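Local coordinates for 1-phosphatidylinositol 4,5-bisphosphate phosphodiesterase (Drosophila melanogaster, PDB 6IRB), which belongs to the beta family of phosphoinositide phospholipases C and is modelled here as a long, almost wholly helical hairpin, at residues Asn50-Ile53 with Asp54-Lys58. The protein carries 2 engineered substitutions. Sequence-based numbering, arbitrary orientation.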
loop_
_atom_site.group_PDB
_atom_site.type_symbol
_atom_site.label_atom_id
_atom_site.label_comp_id
_atom_site.label_asym_id
_atom_site.label_seq_id
_atom_site.Cartn_x
_atom_site.Cartn_y
_atom_site.Cartn_z
ATOM N N ASN A 50 42.463 40.129 24.863
ATOM C CA ASN A 50 41.829 39.993 23.564
ATOM C C ASN A 50 42.227 38.693 22.886
ATOM O O ASN A 50 41.370 37.979 22.349
ATOM C CB ASN A 50 42.206 41.189 22.698
ATOM C CG ASN A 50 41.388 42.413 23.027
ATOM O OD1 ASN A 50 40.752 42.479 24.084
ATOM N ND2 ASN A 50 41.410 43.399 22.138
ATOM N N ALA A 51 43.516 38.351 22.929
ATOM C CA ALA A 51 43.971 37.169 22.208
ATOM C C ALA A 51 43.293 35.916 22.732
ATOM O O ALA A 51 42.864 35.063 21.947
ATOM C CB ALA A 51 45.488 37.035 22.316
ATOM N N ALA A 52 43.191 35.782 24.054
ATOM C CA ALA A 52 42.569 34.585 24.601
ATOM C C ALA A 52 41.105 34.491 24.193
ATOM O O ALA A 52 40.705 33.531 23.524
ATOM C CB ALA A 52 42.703 34.569 26.122
ATOM N N ILE A 53 40.339 35.561 24.418
ATOM C CA ILE A 53 38.905 35.516 24.135
ATOM C C ILE A 53 38.633 35.360 22.644
ATOM O O ILE A 53 37.773 34.563 22.249
ATOM C CB ILE A 53 38.185 36.734 24.750
ATOM C CG1 ILE A 53 38.661 38.062 24.154
ATOM C CG2 ILE A 53 38.323 36.728 26.259
ATOM C CD1 ILE A 53 37.779 38.595 23.054
ATOM N N ASP A 54 39.349 36.099 21.790
ATOM C CA ASP A 54 39.052 36.010 20.363
ATOM C C ASP A 54 39.238 34.585 19.861
ATOM O O ASP A 54 38.422 34.082 19.082
ATOM C CB ASP A 54 39.932 36.974 19.565
ATOM C CG ASP A 54 39.228 38.286 19.237
ATOM O OD1 ASP A 54 38.390 38.743 20.041
ATOM O OD2 ASP A 54 39.505 38.858 18.162
ATOM N N LYS A 55 40.309 33.915 20.282
ATOM C CA LYS A 55 40.402 32.501 19.952
ATOM C C LYS A 55 39.474 31.656 20.812
ATOM O O LYS A 55 39.051 30.586 20.370
ATOM C CB LYS A 55 41.842 31.999 19.998
ATOM C CG LYS A 55 42.341 31.744 18.561
ATOM C CD LYS A 55 43.632 30.925 18.442
ATOM C CE LYS A 55 44.867 31.670 18.914
ATOM N NZ LYS A 55 46.092 31.165 18.225
ATOM N N LEU A 56 39.161 32.087 22.039
ATOM C CA LEU A 56 38.240 31.293 22.850
ATOM C C LEU A 56 36.890 31.182 22.164
ATOM O O LEU A 56 36.259 30.120 22.192
ATOM C CB LEU A 56 38.071 31.878 24.252
ATOM C CG LEU A 56 39.258 31.762 25.214
ATOM C CD1 LEU A 56 39.080 32.668 26.436
ATOM C CD2 LEU A 56 39.541 30.309 25.600
ATOM N N ILE A 57 36.403 32.283 21.589
ATOM C CA ILE A 57 35.126 32.233 20.881
ATOM C C ILE A 57 35.229 31.310 19.669
ATOM O O ILE A 57 34.281 30.582 19.342
ATOM C CB ILE A 57 34.654 33.654 20.501
ATOM C CG1 ILE A 57 33.140 33.671 20.285
ATOM C CG2 ILE A 57 35.367 34.195 19.269
ATOM C CD1 ILE A 57 32.625 34.945 19.649
ATOM N N LYS A 58 36.378 31.328 18.981
ATOM C CA LYS A 58 36.566 30.467 17.816
ATOM C C LYS A 58 36.445 28.997 18.200
ATOM O O LYS A 58 35.828 28.205 17.474
ATOM C CB LYS A 58 37.921 30.755 17.170
ATOM C CG LYS A 58 38.279 29.813 16.035
ATOM C CD LYS A 58 39.386 30.381 15.150
ATOM C CE LYS A 58 39.517 29.580 13.852
ATOM N NZ LYS A 58 39.946 30.404 12.682
#
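Residues Asn50-Ile53 and Asp54-Lys58 form a local i to i+3 and i to i+4 contact between successive turns of the continuous helix 18-150, the longer arm of the hairpin that helix 157-210 completes. The backbone bonds establish the alpha-helical repeat: Asp54 N donates to Asn50 O at 2.8 Å, and Ile57 N to Ile53 O at 2.7 Å with an N-H...O angle of 163°. Between them, the bond from Lys55 N to Ala51 O is longer, 3.3 Å, and its donor stands 33° off the carbonyl plane. Leu56 N also reaches Ala52 O, although the position of that oxygen is less certain.

On the side-chain level, Leu56 joins two residues of the preceding turn. Its CD1 methyl lies 4.1 Å from Ala52 CB and equally 4.1 Å from Ile53 CG2, and the Leu56 and Ile53 side chains cross at about a right angle. Ile53 CG2 sits anti to its carbonyl carbon, which sets this branch beside the backbone N, where Leu56 CD1 meets it. The i to i+4 main-chain bonds therefore hold this turn, while the apolar contacts of Leu56, all between exposed residues, probably add only a modest van der Waals contribution.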